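Local structure of RNA 2'-o-ribose methyltransferase (Thermus thermophilus, 1IPA) at residues 32-37 and 58-63; 132-137 and 143-148; 204-209 and 254-259. The protein probably methylates the 2'-hydroxyl of a ribose in RNA, as a knotted member of the TrmH family of SAM-binding methyltransferases. One frame throughout, in Å; residues are numbered along the deposited sequence.

The three contacts follow one another along the chain, each closing before the next opens. Interaction 1 lies in the N-terminal part, within the range of the probable RNA-binding domain, where helices 34-42 and 59-66 meet beside a mixed sheet. Its centre is about 24 Å from that of interaction 2 and about 34 Å from that of interaction 3, and it touches neither. Interactions 2 and 3 belong to the methyltransferase part, built on a parallel six-stranded sheet. Their centres are about 15 Å apart, and they are in direct contact where helix 127-140 packs on helix 246-261, with Ala137 CA 3.6 Å from Leu254 CD1. Interaction 1, by contrast, joins two helices on the separate mixed-sheet part.

Interaction 1. Residues 32-37 and 58-63; sequences EGAREI and NPEEQQ
Ala34, in the first turn of helix 34-42, presses its methyl group onto the start of helix 59-66. The apolar part is small: Ala34 CB lies 3.5 Å from Glu61 CG and 3.9 Å from Glu60 CG, so the aliphatic stems of two glutamates receive one methyl.

At the margin, Glu60 CG is anti to the backbone N (chi1 173°) and the chain runs on extended, which carries Glu60 OE2 across to 3.5 Å from Arg35 CD, the two side chains crossing at about a right angle. There the carboxylate meets methylenes; Arg35 NE is 4.8 Å from Glu60 OE2 and instead forms a salt bridge with Glu38.

Hydrogen bonds within 58-63 form a capping box. Glu61 N donates to Asn58 OD1 (2.7 Å), almost in line with the carbonyl bond, and Asn58 N returns a bond to Glu61 OE2 (3.1 Å). Glu61 OE1 accepts from Gly95 N. With an alanine in place of Glu61, Asn58 N and Gly95 N would probably lack this acceptor and a gap would open beside Ala34.

Glu61 thus packs its methylenes between the helices while its carboxylate serves two backbone amides, which probably offsets part of the cost of burying it.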
ATOM      1  N   GLU A  32       7.926 -11.489   1.494  1.00 25.79           N
ATOM      2  CA  GLU A  32       9.188 -11.562   0.751  1.00 27.12           C
ATOM      3  C   GLU A  32      10.039 -10.289   0.894  1.00 27.34           C
ATOM      4  O   GLU A  32       9.553  -9.177   0.671  1.00 27.02           O
ATOM      5  CB  GLU A  32       8.887 -11.830  -0.732  1.00 24.52           C
ATOM      6  CG  GLU A  32      10.053 -11.661  -1.691  1.00 26.11           C
ATOM      7  CD  GLU A  32       9.778 -12.277  -3.078  1.00 27.54           C
ATOM      8  OE1 GLU A  32       8.642 -12.150  -3.596  1.00 24.60           O
ATOM      9  OE2 GLU A  32      10.709 -12.882  -3.656  1.00 28.55           O
ATOM     10  N   GLY A  33      11.302 -10.459   1.274  1.00 26.12           N
ATOM     11  CA  GLY A  33      12.191  -9.323   1.417  1.00 25.67           C
ATOM     12  C   GLY A  33      12.559  -8.992   2.848  1.00 26.56           C
ATOM     13  O   GLY A  33      11.690  -8.898   3.721  1.00 27.18           O
ATOM     14  N   ALA A  34      13.850  -8.791   3.083  1.00 26.22           N
ATOM     15  CA  ALA A  34      14.360  -8.472   4.411  1.00 27.13           C
ATOM     16  C   ALA A  34      13.791  -7.186   5.002  1.00 29.25           C
ATOM     17  O   ALA A  34      13.536  -7.109   6.213  1.00 29.32           O
ATOM     18  CB  ALA A  34      15.873  -8.394   4.374  1.00 27.01           C
ATOM     19  N   ARG A  35      13.597  -6.167   4.170  1.00 28.17           N
ATOM     20  CA  ARG A  35      13.056  -4.920   4.702  1.00 29.10           C
ATOM     21  C   ARG A  35      11.564  -5.062   5.003  1.00 26.91           C
ATOM     22  O   ARG A  35      11.098  -4.623   6.055  1.00 26.94           O
ATOM     23  CB  ARG A  35      13.289  -3.746   3.743  1.00 29.97           C
ATOM     24  CG  ARG A  35      13.100  -2.399   4.436  1.00 35.47           C
ATOM     25  CD  ARG A  35      14.084  -2.274   5.590  1.00 36.54           C
ATOM     26  NE  ARG A  35      13.561  -1.537   6.735  1.00 39.70           N
ATOM     27  CZ  ARG A  35      13.624  -0.215   6.890  1.00 44.46           C
ATOM     28  NH1 ARG A  35      14.193   0.551   5.962  1.00 45.18           N
ATOM     29  NH2 ARG A  35      13.126   0.342   7.991  1.00 44.86           N
ATOM     30  N   GLU A  36      10.819  -5.671   4.083  1.00 24.76           N
ATOM     31  CA  GLU A  36       9.390  -5.879   4.299  1.00 25.27           C
ATOM     32  C   GLU A  36       9.194  -6.691   5.578  1.00 24.67           C
ATOM     33  O   GLU A  36       8.366  -6.355   6.411  1.00 24.81           O
ATOM     34  CB  GLU A  36       8.756  -6.623   3.121  1.00 25.47           C
ATOM     35  CG  GLU A  36       8.694  -5.834   1.822  1.00 29.14           C
ATOM     36  CD  GLU A  36      10.072  -5.501   1.272  1.00 33.62           C
ATOM     37  OE1 GLU A  36      11.032  -6.255   1.553  1.00 33.43           O
ATOM     38  OE2 GLU A  36      10.191  -4.492   0.546  1.00 34.66           O
ATOM     39  N   ILE A  37       9.970  -7.760   5.732  1.00 25.12           N
ATOM     40  CA  ILE A  37       9.874  -8.598   6.921  1.00 24.79           C
ATOM     41  C   ILE A  37      10.164  -7.780   8.180  1.00 26.20           C
ATOM     42  O   ILE A  37       9.472  -7.912   9.192  1.00 26.53           O
ATOM     43  CB  ILE A  37      10.859  -9.788   6.842  1.00 23.58           C
ATOM     44  CG1 ILE A  37      10.373 -10.793   5.794  1.00 20.67           C
ATOM     45  CG2 ILE A  37      11.003 -10.440   8.199  1.00 23.93           C
ATOM     46  CD1 ILE A  37      11.377 -11.867   5.441  1.00 16.12           C
ATOM     47  N   ASN A  58      22.180 -11.782   1.712  1.00 44.94           N
ATOM     48  CA  ASN A  58      22.979 -10.567   1.592  1.00 44.26           C
ATOM     49  C   ASN A  58      23.080  -9.944   2.989  1.00 44.69           C
ATOM     50  O   ASN A  58      22.389 -10.379   3.913  1.00 44.05           O
ATOM     51  CB  ASN A  58      22.359  -9.580   0.588  1.00 43.70           C
ATOM     52  CG  ASN A  58      20.924  -9.218   0.917  1.00 42.53           C
ATOM     53  OD1 ASN A  58      20.592  -8.897   2.059  1.00 42.89           O
ATOM     54  ND2 ASN A  58      20.065  -9.250  -0.094  1.00 40.77           N
ATOM     55  N   PRO A  59      23.946  -8.930   3.166  1.00 44.82           N
ATOM     56  CA  PRO A  59      24.129  -8.268   4.464  1.00 44.75           C
ATOM     57  C   PRO A  59      22.842  -7.889   5.183  1.00 44.66           C
ATOM     58  O   PRO A  59      22.652  -8.229   6.354  1.00 42.75           O
ATOM     59  CB  PRO A  59      24.970  -7.048   4.108  1.00 45.47           C
ATOM     60  CG  PRO A  59      25.812  -7.557   2.981  1.00 45.74           C
ATOM     61  CD  PRO A  59      24.808  -8.311   2.143  1.00 45.19           C
ATOM     62  N   GLU A  60      21.965  -7.175   4.482  1.00 45.50           N
ATOM     63  CA  GLU A  60      20.700  -6.748   5.061  1.00 45.47           C
ATOM     64  C   GLU A  60      19.864  -7.952   5.472  1.00 43.66           C
ATOM     65  O   GLU A  60      19.347  -8.002   6.585  1.00 41.84           O
ATOM     66  CB  GLU A  60      19.926  -5.876   4.070  1.00 46.94           C
ATOM     67  CG  GLU A  60      18.521  -5.531   4.534  1.00 50.28           C
ATOM     68  CD  GLU A  60      17.896  -4.397   3.741  1.00 52.52           C
ATOM     69  OE1 GLU A  60      18.175  -4.288   2.524  1.00 54.19           O
ATOM     70  OE2 GLU A  60      17.114  -3.623   4.337  1.00 52.29           O
ATOM     71  N   GLU A  61      19.737  -8.922   4.575  1.00 42.39           N
ATOM     72  CA  GLU A  61      18.975 -10.123   4.878  1.00 43.60           C
ATOM     73  C   GLU A  61      19.592 -10.856   6.062  1.00 44.10           C
ATOM     74  O   GLU A  61      18.904 -11.550   6.807  1.00 43.09           O
ATOM     75  CB  GLU A  61      18.939 -11.042   3.659  1.00 42.17           C
ATOM     76  CG  GLU A  61      17.946 -10.608   2.613  1.00 43.22           C
ATOM     77  CD  GLU A  61      18.143 -11.325   1.298  1.00 42.79           C
ATOM     78  OE1 GLU A  61      17.259 -11.226   0.428  1.00 42.90           O
ATOM     79  OE2 GLU A  61      19.187 -11.981   1.130  1.00 45.18           O
ATOM     80  N   GLN A  62      20.898 -10.685   6.234  1.00 46.99           N
ATOM     81  CA  GLN A  62      21.618 -11.331   7.322  1.00 49.61           C
ATOM     82  C   GLN A  62      21.305 -10.695   8.679  1.00 49.77           C
ATOM     83  O   GLN A  62      21.141 -11.401   9.677  1.00 50.81           O
ATOM     84  CB  GLN A  62      23.127 -11.276   7.052  1.00 51.74           C
ATOM     85  CG  GLN A  62      23.940 -12.295   7.839  1.00 54.72           C
ATOM     86  CD  GLN A  62      23.607 -13.735   7.457  1.00 57.94           C
ATOM     87  OE1 GLN A  62      23.722 -14.127   6.289  1.00 58.61           O
ATOM     88  NE2 GLN A  62      23.196 -14.532   8.444  1.00 57.06           N
ATOM     89  N   GLN A  63      21.221  -9.368   8.728  1.00 49.29           N
ATOM     90  CA  GLN A  63      20.919  -8.706   9.990  1.00 50.35           C
ATOM     91  C   GLN A  63      19.453  -8.878  10.370  1.00 50.65           C
ATOM     92  O   GLN A  63      19.113  -8.848  11.551  1.00 50.06           O
ATOM     93  CB  GLN A  63      21.306  -7.217   9.949  1.00 50.21           C
ATOM     94  CG  GLN A  63      20.591  -6.342   8.922  1.00 53.54           C
ATOM     95  CD  GLN A  63      19.276  -5.758   9.428  1.00 53.03           C
ATOM     96  OE1 GLN A  63      19.109  -5.505  10.619  1.00 53.35           O
ATOM     97  NE2 GLN A  63      18.348  -5.518   8.511  1.00 54.60           N
TER

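Interaction 2. Residues 132-137 and 143-148; sequences AVLRSA and EAVLVA
Strand 117-122, helix 127-140 and strand 144-148 form a beta-alpha-beta unit of the parallel sheet in the methyltransferase domain, and in this contact Leu134 and Ala137 of the helix settle on Val145 of the next, parallel strand. Such a unit is the elementary repeat of Rossmann-like folds, and here it forms part of the SpoU-type domain whose deep trefoil knot shapes the active site. The contact lies close to the centre of the chain, and all three residues that touch are buried.

Val145 points toward the helix and presents its whole branched end. Leu134 reaches it with a single methyl: its CB leaves the helix at an angle to the strand, but with CG anti to the carbonyl carbon (chi1 -61°) the chain swings back so that CD2 comes down over the valine. Leu134 CD2 is 3.8 Å from Val145 CB and 3.9 Å from Val145 CG1, resting against the branch point instead of meeting one methyl alone. One turn further on, Ala137 also points toward the strand, and its single methyl meets the valine directly.

The surroundings extend the same apolar layer. Leu134 also touches Val166, while Ala137 lies against Leu119 of strand 117-122 and Leu254 of helix 246-261. Val145 is held in the sheet by backbone hydrogen bonds with Arg170 and Leu172, which fix the strand from which its side chain projects.

Val145 CG2, anti to its own carbonyl carbon, is the atom shared by both helix residues: it stands 3.8 Å from Leu134 CD2 and 3.6 Å from Ala137 CB.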
ATOM      1  N   ALA A 132       1.955   0.941  -4.636  1.00 20.00           N
ATOM      2  CA  ALA A 132       2.759   2.090  -5.056  1.00 22.08           C
ATOM      3  C   ALA A 132       2.173   3.369  -4.462  1.00 22.62           C
ATOM      4  O   ALA A 132       2.907   4.232  -3.984  1.00 24.38           O
ATOM      5  CB  ALA A 132       2.816   2.183  -6.602  1.00 19.30           C
ATOM      6  N   VAL A 133       0.846   3.481  -4.485  1.00 23.60           N
ATOM      7  CA  VAL A 133       0.155   4.643  -3.927  1.00 23.56           C
ATOM      8  C   VAL A 133       0.403   4.802  -2.431  1.00 23.09           C
ATOM      9  O   VAL A 133       0.623   5.912  -1.952  1.00 25.05           O
ATOM     10  CB  VAL A 133      -1.369   4.562  -4.156  1.00 23.11           C
ATOM     11  CG1 VAL A 133      -2.069   5.705  -3.417  1.00 21.42           C
ATOM     12  CG2 VAL A 133      -1.671   4.628  -5.646  1.00 19.68           C
ATOM     13  N   LEU A 134       0.367   3.694  -1.693  1.00 24.87           N
ATOM     14  CA  LEU A 134       0.607   3.727  -0.241  1.00 21.50           C
ATOM     15  C   LEU A 134       2.025   4.179   0.067  1.00 18.79           C
ATOM     16  O   LEU A 134       2.275   4.848   1.059  1.00 17.81           O
ATOM     17  CB  LEU A 134       0.352   2.345   0.371  1.00 19.90           C
ATOM     18  CG  LEU A 134      -1.093   1.844   0.189  1.00 19.28           C
ATOM     19  CD1 LEU A 134      -1.270   0.502   0.862  1.00 20.35           C
ATOM     20  CD2 LEU A 134      -2.067   2.844   0.785  1.00 16.24           C
ATOM     21  N   ARG A 135       2.950   3.810  -0.806  1.00 21.19           N
ATOM     22  CA  ARG A 135       4.343   4.177  -0.651  1.00 23.83           C
ATOM     23  C   ARG A 135       4.491   5.691  -0.811  1.00 24.91           C
ATOM     24  O   ARG A 135       5.198   6.337  -0.037  1.00 26.73           O
ATOM     25  CB  ARG A 135       5.174   3.441  -1.699  1.00 25.43           C
ATOM     26  CG  ARG A 135       6.672   3.592  -1.565  1.00 25.54           C
ATOM     27  CD  ARG A 135       7.330   2.722  -2.614  1.00 27.08           C
ATOM     28  NE  ARG A 135       8.782   2.814  -2.626  1.00 25.58           N
ATOM     29  CZ  ARG A 135       9.542   2.211  -3.532  1.00 27.78           C
ATOM     30  NH1 ARG A 135       8.978   1.480  -4.490  1.00 25.03           N
ATOM     31  NH2 ARG A 135      10.863   2.336  -3.483  1.00 26.36           N
ATOM     32  N   SER A 136       3.821   6.255  -1.814  1.00 25.33           N
ATOM     33  CA  SER A 136       3.875   7.701  -2.042  1.00 25.03           C
ATOM     34  C   SER A 136       3.205   8.456  -0.897  1.00 23.35           C
ATOM     35  O   SER A 136       3.697   9.488  -0.463  1.00 21.58           O
ATOM     36  CB  SER A 136       3.179   8.076  -3.353  1.00 24.10           C
ATOM     37  OG  SER A 136       3.959   7.699  -4.467  1.00 26.52           O
ATOM     38  N   ALA A 137       2.079   7.940  -0.418  1.00 22.26           N
ATOM     39  CA  ALA A 137       1.367   8.582   0.678  1.00 22.50           C
ATOM     40  C   ALA A 137       2.189   8.535   1.978  1.00 22.93           C
ATOM     41  O   ALA A 137       2.173   9.475   2.779  1.00 23.18           O
ATOM     42  CB  ALA A 137       0.031   7.913   0.878  1.00 20.98           C
ATOM     43  N   GLU A 143      -1.691  11.016   6.690  1.00 27.97           N
ATOM     44  CA  GLU A 143      -2.161  10.412   7.927  1.00 27.56           C
ATOM     45  C   GLU A 143      -2.984   9.164   7.613  1.00 27.27           C
ATOM     46  O   GLU A 143      -3.069   8.236   8.416  1.00 28.19           O
ATOM     47  CB  GLU A 143      -3.017  11.417   8.699  1.00 28.72           C
ATOM     48  CG  GLU A 143      -3.338  10.996  10.117  1.00 30.07           C
ATOM     49  CD  GLU A 143      -4.165  12.024  10.847  1.00 31.69           C
ATOM     50  OE1 GLU A 143      -3.649  13.127  11.103  1.00 34.31           O
ATOM     51  OE2 GLU A 143      -5.335  11.737  11.159  1.00 34.43           O
ATOM     52  N   ALA A 144      -3.586   9.135   6.435  1.00 26.70           N
ATOM     53  CA  ALA A 144      -4.390   7.988   6.060  1.00 27.82           C
ATOM     54  C   ALA A 144      -4.693   7.972   4.582  1.00 27.45           C
ATOM     55  O   ALA A 144      -4.666   9.005   3.916  1.00 29.48           O
ATOM     56  CB  ALA A 144      -5.702   7.992   6.846  1.00 27.55           C
ATOM     57  N   VAL A 145      -4.985   6.782   4.077  1.00 27.65           N
ATOM     58  CA  VAL A 145      -5.352   6.619   2.680  1.00 28.12           C
ATOM     59  C   VAL A 145      -6.715   5.978   2.680  1.00 29.18           C
ATOM     60  O   VAL A 145      -6.885   4.863   3.170  1.00 32.05           O
ATOM     61  CB  VAL A 145      -4.388   5.696   1.918  1.00 24.66           C
ATOM     62  CG1 VAL A 145      -4.913   5.462   0.508  1.00 23.87           C
ATOM     63  CG2 VAL A 145      -3.010   6.318   1.868  1.00 24.07           C
ATOM     64  N   LEU A 146      -7.700   6.687   2.158  1.00 29.53           N
ATOM     65  CA  LEU A 146      -9.030   6.131   2.114  1.00 31.91           C
ATOM     66  C   LEU A 146      -9.255   5.645   0.703  1.00 33.42           C
ATOM     67  O   LEU A 146      -9.244   6.429  -0.246  1.00 34.94           O
ATOM     68  CB  LEU A 146     -10.072   7.185   2.499  1.00 31.50           C
ATOM     69  CG  LEU A 146      -9.801   7.879   3.831  1.00 31.50           C
ATOM     70  CD1 LEU A 146     -10.948   8.823   4.152  1.00 31.75           C
ATOM     71  CD2 LEU A 146      -9.630   6.836   4.933  1.00 32.72           C
ATOM     72  N   VAL A 147      -9.436   4.336   0.575  1.00 33.93           N
ATOM     73  CA  VAL A 147      -9.667   3.722  -0.716  1.00 34.69           C
ATOM     74  C   VAL A 147     -11.157   3.476  -0.937  1.00 36.93           C
ATOM     75  O   VAL A 147     -11.803   2.746  -0.174  1.00 37.50           O
ATOM     76  CB  VAL A 147      -8.922   2.381  -0.826  1.00 34.44           C
ATOM     77  CG1 VAL A 147      -9.191   1.752  -2.189  1.00 32.53           C
ATOM     78  CG2 VAL A 147      -7.423   2.604  -0.614  1.00 33.19           C
ATOM     79  N   ALA A 148     -11.699   4.097  -1.977  1.00 36.58           N
ATOM     80  CA  ALA A 148     -13.102   3.928  -2.305  1.00 37.79           C
ATOM     81  C   ALA A 148     -13.221   2.745  -3.247  1.00 38.82           C
ATOM     82  O   ALA A 148     -13.230   2.928  -4.458  1.00 39.86           O
ATOM     83  CB  ALA A 148     -13.649   5.187  -2.972  1.00 34.05           C
TER

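Interaction 3. Residues 204-209 and 254-259; sequences ANLRPP and LYEALR
Leu206, in the loop between strands 190-193 and 210-214, points its side chain at helix 246-261 and rests on Ala257 and Glu256. Its CG is anti to the carbonyl carbon (chi1 -51°), and the second torsion is extended, which carries CD1 out over the helix backbone. Leu206 CD1 lies 3.6 Å from Ala257 CA and 3.7 Å from Ala257 CB. The base of the leucine is engaged too, for Leu206 CB is 3.8 Å from Ala257 CB; the alanine methyl thus lies alongside the leucine chain, touched near its root and near its end. The small Ala257 probably permits the close approach of the loop, and as it also touches Leu117 of strand 117-122, the loop packs on a helix that lies against the parallel sheet.

Glu256 offers its aliphatic portion, with Glu256 CG 3.7 Å from Leu206 CD1. Its CG stands anti to the backbone N, and a bend at chi2 (61°) then turns the carboxylate along the helix to Arg259. The salt bridge there consists of two side-on hydrogen bonds: Arg259 NE to Glu256 OE2 at 2.8 Å, nearly straight, and Arg259 NH2 to Glu256 OE1 at 3.0 Å. Both oxygens are approached from their syn sides and lie close to the guanidinium plane.

Gln260 donates from NE2 to Glu256 OE1 and Ala204 O and accepts from Leu206 N through OE1. The loop is therefore held by leucine packing and by Gln260; Arg259 probably compensates the charge of Glu256, and together with Gln260 restrains its carboxylate from turning.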
ATOM      1  N   ALA A 204      -4.175  25.465  -4.999  1.00 32.88           N
ATOM      2  CA  ALA A 204      -5.097  25.055  -3.953  1.00 32.37           C
ATOM      3  C   ALA A 204      -4.418  25.266  -2.609  1.00 32.91           C
ATOM      4  O   ALA A 204      -3.196  25.309  -2.528  1.00 33.31           O
ATOM      5  CB  ALA A 204      -5.467  23.602  -4.122  1.00 32.08           C
ATOM      6  N   ASN A 205      -5.223  25.403  -1.563  1.00 34.40           N
ATOM      7  CA  ASN A 205      -4.745  25.602  -0.197  1.00 35.93           C
ATOM      8  C   ASN A 205      -4.783  24.252   0.502  1.00 36.48           C
ATOM      9  O   ASN A 205      -5.851  23.798   0.924  1.00 37.59           O
ATOM     10  CB  ASN A 205      -5.664  26.589   0.535  1.00 37.36           C
ATOM     11  CG  ASN A 205      -5.361  26.693   2.021  1.00 38.11           C
ATOM     12  OD1 ASN A 205      -6.052  27.399   2.749  1.00 41.28           O
ATOM     13  ND2 ASN A 205      -4.328  26.001   2.474  1.00 38.98           N
ATOM     14  N   LEU A 206      -3.625  23.618   0.638  1.00 34.70           N
ATOM     15  CA  LEU A 206      -3.563  22.306   1.267  1.00 36.33           C
ATOM     16  C   LEU A 206      -3.244  22.343   2.763  1.00 38.29           C
ATOM     17  O   LEU A 206      -2.474  21.524   3.264  1.00 38.05           O
ATOM     18  CB  LEU A 206      -2.555  21.429   0.512  1.00 32.58           C
ATOM     19  CG  LEU A 206      -2.814  21.404  -1.005  1.00 32.17           C
ATOM     20  CD1 LEU A 206      -1.804  20.518  -1.698  1.00 29.57           C
ATOM     21  CD2 LEU A 206      -4.221  20.916  -1.289  1.00 28.51           C
ATOM     22  N   ARG A 207      -3.856  23.293   3.466  1.00 41.92           N
ATOM     23  CA  ARG A 207      -3.674  23.445   4.909  1.00 44.98           C
ATOM     24  C   ARG A 207      -3.992  22.132   5.630  1.00 45.06           C
ATOM     25  O   ARG A 207      -5.044  21.538   5.417  1.00 42.75           O
ATOM     26  CB  ARG A 207      -4.573  24.570   5.442  1.00 47.46           C
ATOM     27  CG  ARG A 207      -4.984  24.397   6.899  1.00 53.07           C
ATOM     28  CD  ARG A 207      -5.412  25.714   7.546  1.00 56.25           C
ATOM     29  NE  ARG A 207      -4.277  26.613   7.756  1.00 58.71           N
ATOM     30  CZ  ARG A 207      -3.216  26.319   8.505  1.00 60.01           C
ATOM     31  NH1 ARG A 207      -3.138  25.146   9.124  1.00 61.24           N
ATOM     32  NH2 ARG A 207      -2.226  27.194   8.631  1.00 59.82           N
ATOM     33  N   PRO A 208      -3.086  21.693   6.519  1.00 45.79           N
ATOM     34  CA  PRO A 208      -3.117  20.479   7.338  1.00 45.98           C
ATOM     35  C   PRO A 208      -4.382  19.633   7.404  1.00 45.31           C
ATOM     36  O   PRO A 208      -4.306  18.430   7.182  1.00 48.76           O
ATOM     37  CB  PRO A 208      -2.660  20.979   8.692  1.00 46.21           C
ATOM     38  CG  PRO A 208      -1.543  21.872   8.284  1.00 47.74           C
ATOM     39  CD  PRO A 208      -2.109  22.642   7.085  1.00 46.61           C
ATOM     40  N   PRO A 209      -5.547  20.218   7.733  1.00 41.87           N
ATOM     41  CA  PRO A 209      -6.722  19.334   7.769  1.00 38.69           C
ATOM     42  C   PRO A 209      -7.335  19.303   6.375  1.00 35.81           C
ATOM     43  O   PRO A 209      -8.061  20.224   6.023  1.00 37.22           O
ATOM     44  CB  PRO A 209      -7.650  20.016   8.775  1.00 39.09           C
ATOM     45  CG  PRO A 209      -6.751  20.967   9.522  1.00 41.24           C
ATOM     46  CD  PRO A 209      -5.815  21.461   8.466  1.00 40.45           C
ATOM     47  N   LEU A 254       0.473  15.233  -2.725  1.00 21.41           N
ATOM     48  CA  LEU A 254       0.842  15.122  -1.320  1.00 20.88           C
ATOM     49  C   LEU A 254       2.136  15.859  -0.961  1.00 22.05           C
ATOM     50  O   LEU A 254       2.243  16.418   0.141  1.00 22.11           O
ATOM     51  CB  LEU A 254       0.906  13.646  -0.913  1.00 18.50           C
ATOM     52  CG  LEU A 254      -0.437  12.920  -1.094  1.00 18.37           C
ATOM     53  CD1 LEU A 254      -0.330  11.487  -0.611  1.00 18.02           C
ATOM     54  CD2 LEU A 254      -1.528  13.654  -0.327  1.00 17.24           C
ATOM     55  N   TYR A 255       3.111  15.878  -1.871  1.00 21.34           N
ATOM     56  CA  TYR A 255       4.345  16.604  -1.594  1.00 21.28           C
ATOM     57  C   TYR A 255       4.119  18.105  -1.643  1.00 20.38           C
ATOM     58  O   TYR A 255       4.805  18.852  -0.970  1.00 21.81           O
ATOM     59  CB  TYR A 255       5.467  16.210  -2.560  1.00 20.65           C
ATOM     60  CG  TYR A 255       6.317  15.102  -1.989  1.00 19.37           C
ATOM     61  CD1 TYR A 255       5.919  13.764  -2.092  1.00 19.21           C
ATOM     62  CD2 TYR A 255       7.473  15.393  -1.267  1.00 17.69           C
ATOM     63  CE1 TYR A 255       6.648  12.748  -1.486  1.00 17.05           C
ATOM     64  CE2 TYR A 255       8.210  14.382  -0.659  1.00 17.94           C
ATOM     65  CZ  TYR A 255       7.790  13.067  -0.770  1.00 17.76           C
ATOM     66  OH  TYR A 255       8.511  12.067  -0.167  1.00 18.75           O
ATOM     67  N   GLU A 256       3.154  18.542  -2.445  1.00 23.16           N
ATOM     68  CA  GLU A 256       2.825  19.960  -2.536  1.00 22.18           C
ATOM     69  C   GLU A 256       2.150  20.375  -1.229  1.00 22.23           C
ATOM     70  O   GLU A 256       2.246  21.526  -0.805  1.00 22.67           O
ATOM     71  CB  GLU A 256       1.877  20.225  -3.714  1.00 20.58           C
ATOM     72  CG  GLU A 256       1.145  21.591  -3.639  1.00 24.36           C
ATOM     73  CD  GLU A 256       2.086  22.810  -3.648  1.00 26.77           C
ATOM     74  OE1 GLU A 256       1.595  23.936  -3.402  1.00 28.57           O
ATOM     75  OE2 GLU A 256       3.301  22.650  -3.903  1.00 24.15           O
ATOM     76  N   ALA A 257       1.450  19.435  -0.603  1.00 23.41           N
ATOM     77  CA  ALA A 257       0.783  19.711   0.669  1.00 25.93           C
ATOM     78  C   ALA A 257       1.879  19.862   1.715  1.00 27.48           C
ATOM     79  O   ALA A 257       1.836  20.753   2.550  1.00 29.54           O
ATOM     80  CB  ALA A 257      -0.139  18.573   1.037  1.00 24.38           C
ATOM     81  N   LEU A 258       2.874  18.985   1.640  1.00 28.80           N
ATOM     82  CA  LEU A 258       4.006  19.009   2.550  1.00 29.59           C
ATOM     83  C   LEU A 258       4.821  20.280   2.342  1.00 31.90           C
ATOM     84  O   LEU A 258       5.398  20.816   3.288  1.00 32.80           O
ATOM     85  CB  LEU A 258       4.894  17.780   2.317  1.00 28.39           C
ATOM     86  CG  LEU A 258       6.208  17.711   3.106  1.00 30.86           C
ATOM     87  CD1 LEU A 258       5.900  17.488   4.584  1.00 30.24           C
ATOM     88  CD2 LEU A 258       7.092  16.584   2.565  1.00 28.87           C
ATOM     89  N   ARG A 259       4.872  20.766   1.105  1.00 32.68           N
ATOM     90  CA  ARG A 259       5.635  21.975   0.813  1.00 33.36           C
ATOM     91  C   ARG A 259       4.959  23.202   1.426  1.00 34.80           C
ATOM     92  O   ARG A 259       5.631  24.104   1.924  1.00 34.43           O
ATOM     93  CB  ARG A 259       5.784  22.175  -0.702  1.00 30.81           C
ATOM     94  CG  ARG A 259       6.686  23.361  -1.090  1.00 31.11           C
ATOM     95  CD  ARG A 259       6.563  23.721  -2.558  1.00 29.87           C
ATOM     96  NE  ARG A 259       5.258  24.304  -2.849  1.00 31.55           N
ATOM     97  CZ  ARG A 259       4.926  25.560  -2.571  1.00 31.46           C
ATOM     98  NH1 ARG A 259       5.806  26.370  -2.005  1.00 34.28           N
ATOM     99  NH2 ARG A 259       3.710  26.000  -2.842  1.00 30.85           N
TER